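Long-range contacts in biuret hydrolase (Pseudomonas sp., PDB 6C62), which hydrolyses 1-carboxybiuret to urea-1,3-dicarboxylate and ammonia, a step in the bacterial breakdown of atrazine: residues D32-A37 with P136-H141; G126-N131 with G144-G149. All blocks are in the same frame, centred on the assembly; numbering follows the deposited sequence.

Contact 1: D32-A37 with P136-H141; sequences DGLINA and PTRNPH
The chain passing through I35 and N36 runs across T137 and R138, the two paths 101° apart, and R138 N donates to I35 O at 2.9 Å. Next along, T137 OG1 gives its proton to N36 O at 2.8 Å, from above the plane of that carbonyl, and it is also bonded to N119 ND2. With CG anti to the backbone N (chi1 -168°), the N36 amide lies so that ND2 donates to P136 O at 3.1 Å, over the carbonyl face though within the amide's own plane, and also to Y134 O. This is the C-terminal end of helix 17-35, where N36 leaves helical geometry with positive phi, docked on strand 135-139 of the amidase fold; the last helical carbonyl, that of I35, and the N36 carbonyl just beyond it are thereby bonded by R138 and T137 of the strand. Putting a valine in place of T137 would probably leave N36 O without this donor and N119 without its hydroxyl partner. The extended R138 side chain crosses L34 at about a right angle, CD lying 3.3 Å from L34 O; a water joins NE to that same oxygen, while NH1 turns to T143 O. On the apolar flank, I35 CD1 meets P140 CG at 4.1 Å, and both residues rest on A156 of helix 152-159.

Contact 2: G126-N131 with G144-G149; sequences GFTTEN and GRIAGG
T129 grips the backbone of G148 by its hydroxyl: OG1 donates to G148 O over a short 2.6 Å, in the carbonyl plane and on a lone pair. G148 and G149 lead into the glycine- and serine-rich signature loop of the amidase family, in which S150, the very next residue, is probably part of the Ser-Ser-Lys charge relay. A chi1 of -43° sets OG1 of T129 anti to its own carbonyl carbon, and the same oxygen lies 3.3 Å from G149 CA. A side chain on G149 would run into the backbone of F127 and T128, while the backbone angles of G148 themselves call for glycine. F127 brings the edge of its ring to G149 O, which lies in the ring plane 3.4 Å from CD1; the ring also touches V177 and sits close to S174, the probable acyl-ester nucleophile. T128 crosses I146 obliquely, its CG2 lying 3.7 Å from I146 CD1. The hydroxyl of T128 points the other way, donating to E130 OE1 on the anti lone pair, and E130 OE2 takes the N-H of G380. Fixed by these two bonds, the carboxylate lies against the other branch of the isoleucine, with E130 CD 3.9 Å from I146 CG2. A water accepts from A147 N at 2.8 Å.

How the contacts relate
From the N terminus, helix 17-35 ends in segment 32-37, just ahead of strand 38-41, outermost within this chain in the large mixed sheet. The chain then builds more of that sheet before it reaches 126-131 and turns back through the small hairpin of strands 130-131 and 135-139. Contact 1 closes a loop of 98 residues at 136-141; contact 2 closes one of only 12 at 144-149. Their segments alternate, so the two loops cross. The contacts adjoin: N139 N and ND2 probably bond to R145 O and I146 O, and T137 CG2 packs on A147 CB. Together they tie the helix end, through the hairpin, to the signature loop before helix 152-159.

Contact 1: D32-A37 with P136-H141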
# COMPACT_ATOMS: atom_id res chain seq x y z
N ASP A 32 30.21 -21.81 21.40
CA ASP A 32 29.96 -20.87 20.32
C ASP A 32 31.18 -20.55 19.46
O ASP A 32 30.99 -20.04 18.36
CB ASP A 32 29.28 -19.59 20.78
CG ASP A 32 28.27 -19.07 19.72
OD1 ASP A 32 27.44 -19.86 19.17
OD2 ASP A 32 28.37 -17.90 19.38
N GLY A 33 32.41 -20.89 19.90
CA GLY A 33 33.53 -20.82 18.99
C GLY A 33 33.22 -21.62 17.71
O GLY A 33 33.50 -21.12 16.61
N LEU A 34 32.63 -22.82 17.84
CA LEU A 34 32.27 -23.63 16.69
C LEU A 34 30.87 -23.27 16.04
O LEU A 34 30.76 -23.14 14.83
CB LEU A 34 32.25 -25.07 17.09
CG LEU A 34 32.00 -26.08 15.97
CD1 LEU A 34 33.01 -25.98 14.85
CD2 LEU A 34 32.02 -27.46 16.60
N ILE A 35 29.84 -23.12 16.84
CA ILE A 35 28.46 -22.93 16.30
C ILE A 35 28.35 -21.54 15.67
O ILE A 35 27.71 -21.38 14.62
CB ILE A 35 27.42 -23.12 17.40
CG1 ILE A 35 27.50 -24.56 18.01
CG2 ILE A 35 26.01 -22.84 16.88
CD1 ILE A 35 27.50 -25.65 17.00
N ASN A 36 28.97 -20.54 16.29
CA ASN A 36 28.96 -19.16 15.83
C ASN A 36 27.51 -18.61 15.67
O ASN A 36 27.17 -18.03 14.67
CB ASN A 36 29.75 -19.01 14.52
CG ASN A 36 30.02 -17.57 14.15
OD1 ASN A 36 30.44 -16.81 14.98
ND2 ASN A 36 29.84 -17.21 12.86
N ALA A 37 26.69 -18.85 16.67
CA ALA A 37 25.32 -18.31 16.73
C ALA A 37 25.30 -16.90 17.28
O ALA A 37 24.45 -16.13 16.85
CB ALA A 37 24.43 -19.19 17.56
N PRO A 136 29.82 -18.25 8.83
CA PRO A 136 28.57 -19.01 8.86
C PRO A 136 28.20 -19.41 10.26
O PRO A 136 29.11 -19.63 11.12
CB PRO A 136 28.89 -20.27 8.05
CG PRO A 136 30.34 -20.47 8.30
CD PRO A 136 30.95 -19.09 8.33
N THR A 137 26.91 -19.54 10.52
CA THR A 137 26.43 -20.29 11.70
C THR A 137 26.35 -21.75 11.34
O THR A 137 25.86 -22.09 10.26
CB THR A 137 25.09 -19.75 12.17
OG1 THR A 137 25.28 -18.41 12.67
CG2 THR A 137 24.53 -20.59 13.31
N ARG A 138 26.78 -22.64 12.22
CA ARG A 138 26.86 -24.07 11.90
C ARG A 138 25.77 -24.84 12.61
O ARG A 138 25.44 -24.58 13.77
CB ARG A 138 28.23 -24.63 12.24
CG ARG A 138 29.38 -23.99 11.47
CD ARG A 138 30.77 -24.56 11.87
NE ARG A 138 31.78 -23.95 11.00
CZ ARG A 138 32.12 -24.39 9.79
NH1 ARG A 138 31.64 -25.52 9.25
NH2 ARG A 138 32.97 -23.64 9.07
N ASN A 139 25.22 -25.84 11.93
CA ASN A 139 24.17 -26.67 12.50
C ASN A 139 24.73 -27.49 13.66
O ASN A 139 25.65 -28.28 13.45
CB ASN A 139 23.63 -27.60 11.43
CG ASN A 139 22.30 -28.16 11.77
OD1 ASN A 139 22.15 -28.77 12.83
ND2 ASN A 139 21.31 -27.96 10.89
N PRO A 140 24.15 -27.37 14.86
CA PRO A 140 24.66 -28.18 15.97
C PRO A 140 24.48 -29.66 15.81
O PRO A 140 25.20 -30.37 16.46
CB PRO A 140 23.81 -27.66 17.16
CG PRO A 140 23.45 -26.30 16.79
CD PRO A 140 23.16 -26.41 15.33
N HIS A 141 23.57 -30.13 14.98
CA HIS A 141 23.46 -31.59 14.72
C HIS A 141 24.52 -32.11 13.74
O HIS A 141 24.74 -33.34 13.66
CB HIS A 141 22.07 -31.97 14.20
CG HIS A 141 20.97 -31.56 15.14
ND1 HIS A 141 20.90 -32.01 16.43
CD2 HIS A 141 19.97 -30.65 15.00
CE1 HIS A 141 19.85 -31.46 17.03
NE2 HIS A 141 19.28 -30.61 16.19
O HOH W 1 32.42 -21.96 12.95

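Contact 2: G126-N131 with G144-G149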
# COMPACT_ATOMS: atom_id res chain seq x y z
N GLY A 126 18.35 -14.05 2.59
CA GLY A 126 19.04 -15.37 2.47
C GLY A 126 18.41 -16.41 3.35
O GLY A 126 17.74 -16.05 4.33
N PHE A 127 18.54 -17.69 3.00
CA PHE A 127 18.01 -18.78 3.81
C PHE A 127 19.04 -19.71 4.40
O PHE A 127 18.68 -20.81 4.81
CB PHE A 127 17.09 -19.60 2.94
CG PHE A 127 15.81 -18.90 2.60
CD1 PHE A 127 14.96 -18.47 3.60
CD2 PHE A 127 15.45 -18.73 1.29
CE1 PHE A 127 13.78 -17.80 3.28
CE2 PHE A 127 14.23 -18.11 0.95
CZ PHE A 127 13.42 -17.64 1.96
N THR A 128 20.30 -19.30 4.47
CA THR A 128 21.36 -20.22 4.94
C THR A 128 22.31 -19.72 6.04
O THR A 128 23.07 -20.51 6.58
CB THR A 128 22.21 -20.62 3.75
OG1 THR A 128 22.94 -19.47 3.26
CG2 THR A 128 21.31 -21.25 2.61
N THR A 129 22.25 -18.44 6.40
CA THR A 129 23.14 -17.81 7.39
C THR A 129 24.61 -18.16 7.12
O THR A 129 25.33 -18.65 8.00
CB THR A 129 22.73 -18.13 8.85
OG1 THR A 129 21.32 -18.01 8.98
CG2 THR A 129 23.41 -17.11 9.84
N GLU A 130 24.99 -17.99 5.87
CA GLU A 130 26.37 -18.06 5.44
C GLU A 130 26.85 -16.63 5.26
O GLU A 130 26.87 -16.08 4.15
CB GLU A 130 26.46 -18.89 4.15
CG GLU A 130 26.14 -20.38 4.42
CD GLU A 130 26.07 -21.21 3.13
OE1 GLU A 130 25.04 -21.11 2.35
OE2 GLU A 130 27.05 -21.97 2.93
N ASN A 131 27.19 -16.00 6.36
CA ASN A 131 27.49 -14.59 6.39
C ASN A 131 28.99 -14.40 6.11
O ASN A 131 29.88 -14.89 6.89
CB ASN A 131 27.08 -14.03 7.76
CG ASN A 131 27.17 -12.49 7.82
OD1 ASN A 131 28.26 -11.89 7.54
ND2 ASN A 131 26.05 -11.83 8.13
N GLY A 144 29.22 -29.45 9.72
CA GLY A 144 29.55 -29.18 8.32
C GLY A 144 28.31 -28.74 7.50
O GLY A 144 28.40 -28.45 6.31
N ARG A 145 27.15 -28.66 8.16
CA ARG A 145 25.88 -28.32 7.48
C ARG A 145 25.34 -26.96 7.94
O ARG A 145 25.65 -26.48 9.03
CB ARG A 145 24.87 -29.43 7.70
CG ARG A 145 25.30 -30.76 7.06
CD ARG A 145 24.28 -31.77 7.34
NE ARG A 145 24.55 -33.07 6.75
CZ ARG A 145 24.36 -33.39 5.46
NH1 ARG A 145 23.96 -32.50 4.55
NH2 ARG A 145 24.60 -34.62 5.07
N ILE A 146 24.55 -26.34 7.09
CA ILE A 146 23.95 -25.03 7.41
C ILE A 146 22.91 -25.14 8.53
O ILE A 146 22.24 -26.16 8.69
CB ILE A 146 23.31 -24.36 6.18
CG1 ILE A 146 22.08 -25.12 5.71
CG2 ILE A 146 24.32 -24.16 5.06
CD1 ILE A 146 21.27 -24.36 4.66
N ALA A 147 22.78 -24.06 9.28
CA ALA A 147 21.72 -23.89 10.26
C ALA A 147 20.41 -23.40 9.60
O ALA A 147 19.39 -23.39 10.22
CB ALA A 147 22.14 -22.88 11.29
N GLY A 148 20.44 -22.97 8.35
CA GLY A 148 19.28 -22.38 7.74
C GLY A 148 19.37 -20.90 8.03
O GLY A 148 20.39 -20.42 8.57
N GLY A 149 18.35 -20.17 7.62
CA GLY A 149 18.40 -18.73 7.69
C GLY A 149 17.11 -18.12 7.20
O GLY A 149 16.19 -18.85 6.78
O HOH W 2 24.08 -21.80 8.40